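Local coordinates for protein Na-translocating NADH-quinone reductase subunit C NqrC (Shewanella oneidensis, PDB 4XHF) that is subunit C of a bacterial membrane complex and binds flavin mononucleotide in the FMN-binding domain of its soluble part, at residues Tyr164-Thr169 with Asp174-Pro179; Pro135-Gly140 with Met144-Val149; Met199-Gly204 with Gly226-Met231; Leu182-Gly187 with Gly213-Ser218. All coordinates share one frame; numbering follows the deposited sequence.

Contact 1 of 4, residues Tyr164-Thr169 with Asp174-Pro179; sequences YEHGET and DFVTDP. With FMN (flavin mononucleotide), chain E.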
loop_
_atom_site.group_PDB
_atom_site.type_symbol
_atom_site.label_atom_id
_atom_site.label_comp_id
_atom_site.label_asym_id
_atom_site.label_seq_id
_atom_site.Cartn_x
_atom_site.Cartn_y
_atom_site.Cartn_z
ATOM N N TYR A 164 3.697 7.611 3.507
ATOM C CA TYR A 164 3.949 8.970 3.034
ATOM C C TYR A 164 3.130 10.040 3.760
ATOM O O TYR A 164 3.350 11.233 3.551
ATOM C CB TYR A 164 3.676 9.054 1.527
ATOM C CG TYR A 164 2.225 8.861 1.145
ATOM C CD1 TYR A 164 1.334 9.927 1.163
ATOM C CD2 TYR A 164 1.747 7.617 0.756
ATOM C CE1 TYR A 164 0.011 9.759 0.816
ATOM C CE2 TYR A 164 0.422 7.440 0.405
ATOM C CZ TYR A 164 -0.440 8.517 0.437
ATOM O OH TYR A 164 -1.760 8.361 0.090
ATOM N N GLU A 165 2.184 9.627 4.599
ATOM C CA GLU A 165 1.364 10.586 5.339
ATOM C C GLU A 165 0.888 10.031 6.676
ATOM O O GLU A 165 0.518 8.862 6.782
ATOM C CB GLU A 165 0.154 11.015 4.502
ATOM C CG GLU A 165 -0.812 11.941 5.241
ATOM C CD GLU A 165 -1.964 12.411 4.373
ATOM O OE1 GLU A 165 -1.881 12.267 3.137
ATOM O OE2 GLU A 165 -2.957 12.924 4.930
ATOM N N HIS A 166 0.884 10.893 7.689
ATOM C CA HIS A 166 0.415 10.525 9.016
ATOM C C HIS A 166 0.221 11.774 9.865
ATOM O O HIS A 166 0.602 12.874 9.463
ATOM C CB HIS A 166 1.403 9.575 9.697
ATOM C CG HIS A 166 2.644 10.252 10.188
ATOM N ND1 HIS A 166 2.774 10.724 11.475
ATOM C CD2 HIS A 166 3.808 10.546 9.560
ATOM C CE1 HIS A 166 3.965 11.276 11.622
ATOM N NE2 HIS A 166 4.611 11.180 10.475
ATOM N N GLY A 167 -0.374 11.593 11.039
ATOM C CA GLY A 167 -0.562 12.677 11.986
ATOM C C GLY A 167 -0.194 12.246 13.395
ATOM O O GLY A 167 -0.621 12.855 14.375
ATOM N N GLU A 168 0.594 11.179 13.489
ATOM C CA GLU A 168 1.045 10.655 14.773
ATOM C C GLU A 168 2.042 11.607 15.431
ATOM O O GLU A 168 2.694 12.403 14.754
ATOM C CB GLU A 168 1.682 9.276 14.592
ATOM C CG GLU A 168 0.807 8.265 13.859
ATOM C CD GLU A 168 -0.398 7.831 14.671
ATOM O OE1 GLU A 168 -0.307 6.793 15.360
ATOM O OE2 GLU A 168 -1.439 8.518 14.614
ATOM N N THR A 169 2.160 11.507 16.751
ATOM C CA THR A 169 3.020 12.397 17.526
ATOM C C THR A 169 4.469 12.344 17.035
ATOM O O THR A 169 5.062 11.266 16.987
ATOM C CB THR A 169 2.981 12.034 19.025
ATOM O OG1 THR A 169 1.621 11.869 19.443
ATOM C CG2 THR A 169 3.635 13.119 19.861
ATOM N N ASP A 174 6.014 8.977 14.592
ATOM C CA ASP A 174 6.407 9.435 13.261
ATOM C C ASP A 174 7.506 8.567 12.656
ATOM O O ASP A 174 8.095 8.919 11.635
ATOM C CB ASP A 174 6.868 10.893 13.314
ATOM C CG ASP A 174 8.194 11.061 14.026
ATOM O OD1 ASP A 174 8.938 12.004 13.679
ATOM O OD2 ASP A 174 8.495 10.256 14.933
ATOM N N PHE A 175 7.778 7.430 13.288
ATOM C CA PHE A 175 8.750 6.478 12.766
ATOM C C PHE A 175 8.265 5.849 11.467
ATOM O O PHE A 175 9.067 5.370 10.666
ATOM C CB PHE A 175 9.024 5.377 13.791
ATOM C CG PHE A 175 7.846 4.476 14.043
ATOM C CD1 PHE A 175 7.632 3.358 13.256
ATOM C CD2 PHE A 175 6.958 4.745 15.069
ATOM C CE1 PHE A 175 6.553 2.530 13.485
ATOM C CE2 PHE A 175 5.876 3.920 15.303
ATOM C CZ PHE A 175 5.674 2.811 14.509
ATOM N N VAL A 176 6.950 5.843 11.271
ATOM C CA VAL A 176 6.339 5.147 10.142
ATOM C C VAL A 176 6.877 5.632 8.799
ATOM O O VAL A 176 6.900 4.875 7.832
ATOM C CB VAL A 176 4.802 5.301 10.151
ATOM C CG1 VAL A 176 4.202 4.552 11.328
ATOM C CG2 VAL A 176 4.399 6.768 10.189
ATOM N N THR A 177 7.321 6.884 8.742
ATOM C CA THR A 177 7.864 7.451 7.508
ATOM C C THR A 177 9.386 7.307 7.418
ATOM O O THR A 177 9.984 7.659 6.403
ATOM C CB THR A 177 7.500 8.943 7.371
ATOM O OG1 THR A 177 7.997 9.671 8.502
ATOM C CG2 THR A 177 5.991 9.118 7.281
ATOM N N ASP A 178 10.005 6.789 8.476
ATOM C CA ASP A 178 11.452 6.584 8.509
ATOM C C ASP A 178 11.842 5.398 7.630
ATOM O O ASP A 178 11.428 4.270 7.903
ATOM C CB ASP A 178 11.923 6.350 9.949
ATOM C CG ASP A 178 13.439 6.317 10.079
ATOM O OD1 ASP A 178 14.140 6.312 9.045
ATOM O OD2 ASP A 178 13.931 6.286 11.227
ATOM N N PRO A 179 12.641 5.644 6.575
ATOM C CA PRO A 179 13.072 4.550 5.697
ATOM C C PRO A 179 13.808 3.432 6.428
ATOM O O PRO A 179 13.747 2.281 5.998
ATOM C CB PRO A 179 14.012 5.247 4.710
ATOM C CG PRO A 179 13.549 6.645 4.683
ATOM C CD PRO A 179 13.124 6.946 6.081
HETATM N N1 FMN E . 2.442 5.893 21.166
HETATM C C2 FMN E . 2.226 5.547 19.772
HETATM O O2 FMN E . 2.301 4.440 19.421
HETATM N N3 FMN E . 1.913 6.605 18.806
HETATM C C4 FMN E . 1.812 7.945 19.234
HETATM O O4 FMN E . 1.555 8.792 18.458
HETATM C C4A FMN E . 2.023 8.302 20.682
HETATM N N5 FMN E . 1.917 9.643 21.122
HETATM C C5A FMN E . 2.128 9.954 22.530
HETATM C C6 FMN E . 2.022 11.287 22.955
HETATM C C7 FMN E . 2.134 11.620 24.284
HETATM C C7M FMN E . 1.947 13.063 24.698
HETATM C C8 FMN E . 2.433 10.627 25.220
HETATM C C8M FMN E . 2.382 10.903 26.752
HETATM C C9 FMN E . 2.626 9.270 24.785
HETATM C C9A FMN E . 2.434 8.917 23.445
HETATM N N10 FMN E . 2.537 7.538 22.984
HETATM C C10 FMN E . 2.333 7.255 21.585
HETATM C "C1'" FMN E . 2.873 6.402 23.923
HETATM C "C2'" FMN E . 1.701 5.452 24.102
HETATM O "O2'" FMN E . 0.821 6.003 25.036
HETATM C "C3'" FMN E . 2.180 4.097 24.620
HETATM O "O3'" FMN E . 2.883 4.301 25.812
HETATM C "C4'" FMN E . 3.076 3.382 23.587
HETATM O "O4'" FMN E . 2.410 3.287 22.360
HETATM C "C5'" FMN E . 3.437 1.968 24.049
HETATM O "O5'" FMN E . 4.530 1.535 23.272
HETATM P P FMN E . 4.969 -0.002 23.328
HETATM O O1P FMN E . 3.947 -0.842 24.227
HETATM O O2P FMN E . 6.445 -0.128 23.928
HETATM O O HOH W 1 6.932 11.867 9.241
#
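The turn that leads into the FMN pocket is packed around H166, whose ring meets D174, V176 and T177. V176 CG2 sits over one ring face, 4.1 Å from the H166 ring centroid and offset toward the rim. H166 CE1 is 3.4 Å from D174 CB, and H166 CD2 is 3.5 Å from T177 CG2. These two neighbours approach the ring obliquely. The ring turns in toward them because CG lies between the backbone N and the carbonyl carbon (chi1 75°). Its two nitrogens are used at the edge, in plane. H166 ND1 takes a weak bond from E168 N (3.0 Å, 134°). H166 NE2 is 2.7 Å from a water, which also bonds T177 OG1 at 2.6 Å. Together they would favour this rotation of the ring. Past the ring the chain reaches the ligand. T169 OG1 donates to FMN N5 at 2.8 Å, and T169 N donates to FMN O4 at 3.3 Å. The buried E168 carboxylate is held by T223, S143 and the backbone N atoms of L141 and W142. The arrangement is a strand end with a classic beta bulge, Y164 and E165 set against Y146, that runs into a flavin-binding loop.

Contact 2 of 4, residues Pro135-Gly140 with Met144-Val149; sequences PFYGKG and MIYGYV
The Y137 ring lies beside the Y146 ring, the two side chains running alongside one another. The planes are only 8° apart, but the rings are slid past each other and barely overlap, with the Y137 and Y146 centroids 4.9 Å apart. The fuller overlap is by Y137 CB, which sits over the Y146 ring face, 3.9 Å from its centroid. M144 folds back through bends at chi2 and chi3. This brings M144 CE to the edge of the Y137 ring, 3.6 Å from Y137 CD2. P135 CB touches Y148 CE1 at 3.8 Å on this same sheet face. F136 is on the other face. Its ring has V149 CG2 over one face, 3.5 Å from F136 CD1, and covers G147, which has no side chain. The two strands form an antiparallel hairpin. F136 and G147 bond each other twice: F136 N to G147 O is 3.0 Å and nearly straight (171°). G138 and I145 form the second such pair, with I145 N to G138 O at 2.9 Å. Helix 221-234 covers F136 through A230, M231 and W234. R91 makes a cation-pi contact with Y146. The chemistry is thus divided: the backbone pairs satisfy the peptide groups at F136, G138, I145 and G147, while the side chains meet by apolar and aromatic contact, consistent with a buried hairpin held without side-chain hydrogen bonds across it.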
loop_
_atom_site.group_PDB
_atom_site.type_symbol
_atom_site.label_atom_id
_atom_site.label_comp_id
_atom_site.label_asym_id
_atom_site.label_seq_id
_atom_site.Cartn_x
_atom_site.Cartn_y
_atom_site.Cartn_z
ATOM N N PRO A 135 -2.430 0.557 -2.532
ATOM C CA PRO A 135 -2.562 1.524 -1.441
ATOM C C PRO A 135 -3.165 0.895 -0.193
ATOM O O PRO A 135 -4.051 0.047 -0.294
ATOM C CB PRO A 135 -3.502 2.579 -2.024
ATOM C CG PRO A 135 -4.350 1.815 -2.979
ATOM C CD PRO A 135 -3.445 0.776 -3.576
ATOM N N PHE A 136 -2.682 1.307 0.972
ATOM C CA PHE A 136 -3.281 0.891 2.226
ATOM C C PHE A 136 -3.277 2.077 3.169
ATOM O O PHE A 136 -2.420 2.956 3.073
ATOM C CB PHE A 136 -2.527 -0.291 2.839
ATOM C CG PHE A 136 -1.263 0.095 3.536
ATOM C CD1 PHE A 136 -0.171 0.542 2.816
ATOM C CD2 PHE A 136 -1.165 0.011 4.911
ATOM C CE1 PHE A 136 0.996 0.896 3.453
ATOM C CE2 PHE A 136 -0.001 0.365 5.555
ATOM C CZ PHE A 136 1.082 0.808 4.824
ATOM N N TYR A 137 -4.253 2.112 4.063
ATOM C CA TYR A 137 -4.297 3.141 5.085
ATOM C C TYR A 137 -5.185 2.695 6.231
ATOM O O TYR A 137 -6.017 1.803 6.076
ATOM C CB TYR A 137 -4.787 4.471 4.506
ATOM C CG TYR A 137 -6.218 4.464 4.020
ATOM C CD1 TYR A 137 -6.543 3.966 2.767
ATOM C CD2 TYR A 137 -7.242 4.972 4.809
ATOM C CE1 TYR A 137 -7.850 3.963 2.317
ATOM C CE2 TYR A 137 -8.550 4.974 4.367
ATOM C CZ TYR A 137 -8.849 4.471 3.121
ATOM O OH TYR A 137 -10.152 4.472 2.681
ATOM N N GLY A 138 -4.986 3.312 7.387
ATOM C CA GLY A 138 -5.726 2.950 8.579
ATOM C C GLY A 138 -5.375 3.874 9.723
ATOM O O GLY A 138 -4.351 4.554 9.690
ATOM N N LYS A 139 -6.230 3.906 10.738
ATOM C CA LYS A 139 -5.992 4.758 11.889
ATOM C C LYS A 139 -4.872 4.188 12.745
ATOM O O LYS A 139 -4.885 3.008 13.098
ATOM C CB LYS A 139 -7.262 4.912 12.726
ATOM C CG LYS A 139 -7.155 5.973 13.810
ATOM C CD LYS A 139 -8.163 5.742 14.919
ATOM C CE LYS A 139 -8.091 6.842 15.965
ATOM N NZ LYS A 139 -8.512 8.160 15.421
ATOM N N GLY A 140 -3.896 5.031 13.068
ATOM C CA GLY A 140 -2.866 4.673 14.023
ATOM C C GLY A 140 -3.407 4.816 15.430
ATOM O O GLY A 140 -4.386 4.163 15.797
ATOM N N MET A 144 -4.936 9.098 10.767
ATOM C CA MET A 144 -4.906 8.195 9.628
ATOM C C MET A 144 -3.499 8.144 9.050
ATOM O O MET A 144 -2.839 9.173 8.896
ATOM C CB MET A 144 -5.899 8.645 8.555
ATOM C CG MET A 144 -7.361 8.633 8.993
ATOM S SD MET A 144 -7.936 7.040 9.621
ATOM C CE MET A 144 -7.429 5.960 8.292
ATOM N N ILE A 145 -3.053 6.935 8.733
ATOM C CA ILE A 145 -1.740 6.714 8.146
ATOM C C ILE A 145 -1.922 6.140 6.746
ATOM O O ILE A 145 -2.626 5.152 6.573
ATOM C CB ILE A 145 -0.890 5.759 9.013
ATOM C CG1 ILE A 145 -0.747 6.316 10.436
ATOM C CG2 ILE A 145 0.483 5.543 8.389
ATOM C CD1 ILE A 145 -0.208 5.317 11.445
ATOM N N TYR A 146 -1.295 6.776 5.758
ATOM C CA TYR A 146 -1.414 6.374 4.356
ATOM C C TYR A 146 -0.086 5.899 3.784
ATOM O O TYR A 146 0.965 6.458 4.089
ATOM C CB TYR A 146 -1.925 7.538 3.510
ATOM C CG TYR A 146 -3.327 7.971 3.840
ATOM C CD1 TYR A 146 -3.594 8.726 4.972
ATOM C CD2 TYR A 146 -4.383 7.638 3.008
ATOM C CE1 TYR A 146 -4.876 9.125 5.273
ATOM C CE2 TYR A 146 -5.665 8.033 3.296
ATOM C CZ TYR A 146 -5.909 8.777 4.429
ATOM O OH TYR A 146 -7.196 9.171 4.714
ATOM N N GLY A 147 -0.143 4.888 2.924
ATOM C CA GLY A 147 1.057 4.362 2.305
ATOM C C GLY A 147 0.777 3.394 1.173
ATOM O O GLY A 147 -0.360 3.261 0.718
ATOM N N TYR A 148 1.833 2.721 0.722
ATOM C CA TYR A 148 1.739 1.715 -0.329
ATOM C C TYR A 148 2.545 0.479 0.058
ATOM O O TYR A 148 3.590 0.591 0.701
ATOM C CB TYR A 148 2.243 2.271 -1.668
ATOM C CG TYR A 148 1.412 3.408 -2.222
ATOM C CD1 TYR A 148 0.327 3.164 -3.054
ATOM C CD2 TYR A 148 1.714 4.727 -1.914
ATOM C CE1 TYR A 148 -0.434 4.202 -3.560
ATOM C CE2 TYR A 148 0.960 5.772 -2.416
ATOM C CZ TYR A 148 -0.113 5.503 -3.238
ATOM O OH TYR A 148 -0.868 6.538 -3.739
ATOM N N VAL A 149 2.040 -0.691 -0.325
ATOM C CA VAL A 149 2.759 -1.952 -0.160
ATOM C C VAL A 149 2.939 -2.643 -1.505
ATOM O O VAL A 149 1.967 -2.897 -2.218
ATOM C CB VAL A 149 2.026 -2.914 0.791
ATOM C CG1 VAL A 149 2.809 -4.212 0.958
ATOM C CG2 VAL A 149 1.805 -2.261 2.135
#

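Contact 3 of 4, residues Met199-Gly204 with Gly226-Met231; sequences MRLVKG and GVQRAM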
loop_
_atom_site.group_PDB
_atom_site.type_symbol
_atom_site.label_atom_id
_atom_site.label_comp_id
_atom_site.label_asym_id
_atom_site.label_seq_id
_atom_site.Cartn_x
_atom_site.Cartn_y
_atom_site.Cartn_z
ATOM N N MET A 199 1.215 -11.259 9.796
ATOM C CA MET A 199 2.155 -10.212 10.190
ATOM C C MET A 199 1.858 -9.692 11.595
ATOM O O MET A 199 0.724 -9.330 11.906
ATOM C CB MET A 199 2.124 -9.047 9.198
ATOM C CG MET A 199 2.666 -9.374 7.817
ATOM S SD MET A 199 4.422 -9.781 7.771
ATOM C CE MET A 199 5.176 -8.269 8.362
ATOM N N ARG A 200 2.890 -9.666 12.434
ATOM C CA ARG A 200 2.788 -9.145 13.793
ATOM C C ARG A 200 4.002 -8.284 14.108
ATOM O O ARG A 200 5.133 -8.677 13.818
ATOM C CB ARG A 200 2.684 -10.284 14.813
ATOM C CG ARG A 200 1.502 -11.214 14.613
ATOM C CD ARG A 200 0.188 -10.529 14.933
ATOM N NE ARG A 200 -0.953 -11.418 14.720
ATOM C CZ ARG A 200 -1.571 -11.591 13.554
ATOM N NH1 ARG A 200 -1.172 -10.938 12.470
ATOM N NH2 ARG A 200 -2.599 -12.426 13.472
ATOM N N LEU A 201 3.774 -7.113 14.694
ATOM C CA LEU A 201 4.880 -6.282 15.157
ATOM C C LEU A 201 5.379 -6.798 16.502
ATOM O O LEU A 201 4.593 -7.011 17.425
ATOM C CB LEU A 201 4.462 -4.816 15.260
ATOM C CG LEU A 201 4.821 -3.995 14.020
ATOM C CD1 LEU A 201 3.940 -4.379 12.842
ATOM C CD2 LEU A 201 4.718 -2.515 14.314
ATOM N N VAL A 202 6.691 -6.995 16.592
ATOM C CA VAL A 202 7.305 -7.689 17.717
ATOM C C VAL A 202 8.233 -6.772 18.496
ATOM O O VAL A 202 9.002 -6.007 17.912
ATOM C CB VAL A 202 8.103 -8.919 17.237
ATOM C CG1 VAL A 202 8.722 -9.666 18.410
ATOM C CG2 VAL A 202 7.212 -9.845 16.423
ATOM N N LYS A 203 8.172 -6.869 19.820
ATOM C CA LYS A 203 9.009 -6.054 20.690
ATOM C C LYS A 203 10.263 -6.814 21.111
ATOM O O LYS A 203 11.288 -6.211 21.425
ATOM C CB LYS A 203 8.220 -5.609 21.929
ATOM C CG LYS A 203 7.092 -4.626 21.626
ATOM C CD LYS A 203 6.574 -3.939 22.888
ATOM C CE LYS A 203 5.594 -4.813 23.655
ATOM N NZ LYS A 203 5.083 -4.129 24.878
ATOM N N GLY A 204 10.181 -8.139 21.098
ATOM C CA GLY A 204 11.259 -8.981 21.587
ATOM C C GLY A 204 12.539 -8.925 20.774
ATOM O O GLY A 204 13.542 -9.532 21.155
ATOM N N GLY A 226 -1.441 -0.149 14.611
ATOM C CA GLY A 226 -2.349 0.451 13.654
ATOM C C GLY A 226 -1.960 0.088 12.235
ATOM O O GLY A 226 -2.803 -0.314 11.434
ATOM N N VAL A 227 -0.673 0.230 11.928
ATOM C CA VAL A 227 -0.144 -0.144 10.619
ATOM C C VAL A 227 -0.396 -1.621 10.379
ATOM O O VAL A 227 -0.745 -2.036 9.276
ATOM C CB VAL A 227 1.367 0.148 10.514
ATOM C CG1 VAL A 227 1.927 -0.322 9.170
ATOM C CG2 VAL A 227 1.629 1.629 10.712
ATOM N N GLN A 228 -0.218 -2.406 11.432
ATOM C CA GLN A 228 -0.455 -3.839 11.377
ATOM C C GLN A 228 -1.910 -4.123 11.016
ATOM O O GLN A 228 -2.195 -4.961 10.160
ATOM C CB GLN A 228 -0.096 -4.471 12.720
ATOM C CG GLN A 228 -0.260 -5.976 12.797
ATOM C CD GLN A 228 -0.250 -6.462 14.223
ATOM O OE1 GLN A 228 0.764 -6.374 14.918
ATOM N NE2 GLN A 228 -1.391 -6.969 14.676
ATOM N N ARG A 229 -2.824 -3.408 11.662
ATOM C CA ARG A 229 -4.250 -3.575 11.411
ATOM C C ARG A 229 -4.645 -3.019 10.047
ATOM O O ARG A 229 -5.582 -3.508 9.416
ATOM C CB ARG A 229 -5.062 -2.899 12.515
ATOM C CG ARG A 229 -5.066 -3.673 13.822
ATOM C CD ARG A 229 -5.846 -2.951 14.906
ATOM N NE ARG A 229 -5.110 -2.918 16.172
ATOM C CZ ARG A 229 -4.653 -1.817 16.768
ATOM N NH1 ARG A 229 -4.850 -0.611 16.241
ATOM N NH2 ARG A 229 -3.998 -1.922 17.915
ATOM N N ALA A 230 -3.922 -1.999 9.596
ATOM C CA ALA A 230 -4.167 -1.415 8.285
ATOM C C ALA A 230 -3.922 -2.450 7.197
ATOM O O ALA A 230 -4.736 -2.617 6.291
ATOM C CB ALA A 230 -3.286 -0.198 8.070
ATOM N N MET A 231 -2.799 -3.152 7.297
ATOM C CA MET A 231 -2.477 -4.195 6.336
ATOM C C MET A 231 -3.412 -5.390 6.488
ATOM O O MET A 231 -3.780 -6.021 5.500
ATOM C CB MET A 231 -1.023 -4.638 6.494
ATOM C CG MET A 231 -0.024 -3.620 5.981
ATOM S SD MET A 231 1.673 -4.176 6.181
ATOM C CE MET A 231 2.570 -2.683 5.772
#
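The side chain of Q228 reaches from its helix across to L201 and R200, extended beyond CG. Its CG is anti to the backbone N (chi1 -178°), which carries the amide out to the strand. There Q228 OE1 accepts from L201 N at 3.1 Å. The N-H points almost straight at the oxygen (172°). The L201 and Q228 side chains pass one another head to tail, and L201 CD1 comes to 4.0 Å from Q228 CB. On the R200 side the two chains run at a slant to each other. The guanidinium and amide planes are 22° apart, but the touching is by the aliphatic part: R200 CD is 3.9 Å from Q228 NE2. Q228 CG also lies 3.6 Å from M199 O. A single side-chain amide therefore makes the one hydrogen bond between helix and strand here, while its CG rests on the M199 carbonyl and its CB on the L201 side chain. Strand 200-202 is parallel to strand 213-215, with backbone bonds from R200 and V202 to V214. W185 fills in beside M199, L201 and M231. M231 and A230 also touch F136, so helix 221-234 lies between the short parallel pair and the large antiparallel sheet.

Contact 4 of 4, residues Leu182-Gly187 with Gly213-Ser218; sequences LSLWKG and GVDAVS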
loop_
_atom_site.group_PDB
_atom_site.type_symbol
_atom_site.label_atom_id
_atom_site.label_comp_id
_atom_site.label_asym_id
_atom_site.label_seq_id
_atom_site.Cartn_x
_atom_site.Cartn_y
_atom_site.Cartn_z
ATOM N N LEU A 182 10.949 1.292 7.576
ATOM C CA LEU A 182 10.183 0.765 6.454
ATOM C C LEU A 182 10.937 -0.349 5.730
ATOM O O LEU A 182 10.327 -1.261 5.174
ATOM C CB LEU A 182 9.842 1.888 5.472
ATOM C CG LEU A 182 8.836 2.932 5.957
ATOM C CD1 LEU A 182 8.894 4.165 5.077
ATOM C CD2 LEU A 182 7.434 2.350 5.965
ATOM N N SER A 183 12.263 -0.270 5.739
ATOM C CA SER A 183 13.093 -1.249 5.043
ATOM C C SER A 183 13.009 -2.624 5.698
ATOM O O SER A 183 13.341 -3.635 5.078
ATOM C CB SER A 183 14.547 -0.783 5.010
ATOM O OG SER A 183 15.110 -0.786 6.309
ATOM N N LEU A 184 12.574 -2.652 6.952
ATOM C CA LEU A 184 12.455 -3.899 7.700
ATOM C C LEU A 184 11.391 -4.822 7.115
ATOM O O LEU A 184 11.443 -6.037 7.304
ATOM C CB LEU A 184 12.122 -3.609 9.165
ATOM C CG LEU A 184 13.096 -2.728 9.948
ATOM C CD1 LEU A 184 12.562 -2.501 11.349
ATOM C CD2 LEU A 184 14.482 -3.345 9.996
ATOM N N TRP A 185 10.421 -4.242 6.417
ATOM C CA TRP A 185 9.306 -5.009 5.873
ATOM C C TRP A 185 9.714 -5.827 4.653
ATOM O O TRP A 185 9.065 -6.820 4.322
ATOM C CB TRP A 185 8.153 -4.075 5.502
ATOM C CG TRP A 185 7.521 -3.388 6.679
ATOM C CD1 TRP A 185 7.970 -2.266 7.312
ATOM C CD2 TRP A 185 6.320 -3.775 7.357
ATOM N NE1 TRP A 185 7.126 -1.934 8.344
ATOM C CE2 TRP A 185 6.104 -2.844 8.391
ATOM C CE3 TRP A 185 5.407 -4.819 7.188
ATOM C CZ2 TRP A 185 5.015 -2.927 9.255
ATOM C CZ3 TRP A 185 4.327 -4.899 8.045
ATOM C CH2 TRP A 185 4.140 -3.959 9.065
ATOM N N LYS A 186 10.785 -5.405 3.985
ATOM C CA LYS A 186 11.247 -6.075 2.774
ATOM C C LYS A 186 11.544 -7.549 3.039
ATOM O O LYS A 186 12.343 -7.884 3.913
ATOM C CB LYS A 186 12.493 -5.370 2.222
ATOM C CG LYS A 186 13.127 -6.030 0.997
ATOM C CD LYS A 186 12.222 -5.947 -0.217
ATOM C CE LYS A 186 12.830 -6.646 -1.425
ATOM N NZ LYS A 186 14.036 -5.938 -1.935
ATOM N N GLY A 187 10.881 -8.423 2.287
ATOM C CA GLY A 187 11.127 -9.854 2.369
ATOM C C GLY A 187 10.167 -10.581 3.289
ATOM O O GLY A 187 10.086 -11.809 3.267
ATOM N N GLY A 213 7.408 -11.259 11.226
ATOM C CA GLY A 213 7.688 -10.300 12.281
ATOM C C GLY A 213 8.342 -9.024 11.789
ATOM O O GLY A 213 9.175 -9.054 10.885
ATOM N N VAL A 214 7.951 -7.901 12.388
ATOM C CA VAL A 214 8.584 -6.609 12.132
ATOM C C VAL A 214 8.855 -5.921 13.460
ATOM O O VAL A 214 8.021 -5.962 14.364
ATOM C CB VAL A 214 7.710 -5.689 11.254
ATOM C CG1 VAL A 214 8.472 -4.418 10.890
ATOM C CG2 VAL A 214 7.260 -6.416 10.002
ATOM N N ASP A 215 10.015 -5.282 13.573
ATOM C CA ASP A 215 10.401 -4.632 14.817
ATOM C C ASP A 215 9.432 -3.519 15.194
ATOM O O ASP A 215 9.219 -2.578 14.429
ATOM C CB ASP A 215 11.815 -4.058 14.717
ATOM C CG ASP A 215 12.881 -5.133 14.701
ATOM O OD1 ASP A 215 13.197 -5.671 15.783
ATOM O OD2 ASP A 215 13.415 -5.427 13.612
ATOM N N ALA A 216 8.838 -3.642 16.375
ATOM C CA ALA A 216 8.070 -2.553 16.952
ATOM C C ALA A 216 9.033 -1.470 17.414
ATOM O O ALA A 216 10.152 -1.768 17.831
ATOM C CB ALA A 216 7.225 -3.048 18.110
ATOM N N VAL A 217 8.605 -0.218 17.325
ATOM C CA VAL A 217 9.396 0.895 17.832
ATOM C C VAL A 217 8.978 1.176 19.269
ATOM O O VAL A 217 7.922 1.762 19.512
ATOM C CB VAL A 217 9.223 2.147 16.960
ATOM C CG1 VAL A 217 9.982 3.327 17.547
ATOM C CG2 VAL A 217 9.702 1.862 15.550
ATOM N N SER A 218 9.808 0.747 20.216
ATOM C CA SER A 218 9.490 0.857 21.637
ATOM C C SER A 218 9.134 2.295 21.998
ATOM O O SER A 218 9.771 3.237 21.525
ATOM C CB SER A 218 10.663 0.366 22.489
ATOM O OG SER A 218 10.247 0.057 23.808
#
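The backbones keep apart, with L184 CA and V214 CA the nearest pair at 6.5 Å, and no hydrogen bond joins the two segments. Residues 183-185 have helical backbone angles, whereas 213-215 is an extended strand. Side chains bridge the gap, V214 meeting both W185 and L184. V214 comes down on one face of the indole with both methyls, the V214 and W185 side chains crossing at about a right angle. V214 CG2 stands over the six-membered ring of W185, 3.7 Å from its centroid and only 11° off the normal. V214 CG1 takes the neighbouring part of the indole, 3.8 Å from W185 NE1. With CG1 anti to the backbone N (chi1 -174°), the two methyls spread along the indole. L184 makes the second contact. Its CB is 4.1 Å from V214 CG1, and its CD1 is 3.8 Å from D215 CB. L184 and D215 also meet at about a right angle. D215 has polar partners elsewhere: its OD1 is bonded to V206 N, and its carbonyl O accepts from NE1 of W181, whose ring meets W185 edge to face. W185 is also wedged against I158 and V161 of strand 158-165 and V227 of helix 221-234, so the turn at 182-187 joins strand 213-215 to both.

In the fold
Contacts 1 and 2 share the antiparallel sheet: strands 144-151 and 158-165 are neighbours, and the contact centres are about 10 Å apart. E165 O to Y146 N, at 2.9 Å, is a probable hydrogen bond. Contacts 3 and 4 are about 9 Å apart at their centres and interlock along the chain, through the parallel strands 200-202 and 213-215. Helix 221-234 ties the groups together. V227 CG2 reaches V176 CG1 of contact 1 at 3.9 Å, and M231 CE reaches V149 CG2 of contact 2 at 3.7 Å. The FMN pocket draws on contact 1 (E168, T169), contact 3 (K203) and contact 4 (S218); contact 2 has no pocket residue, though G140 is about 7 Å from FMN.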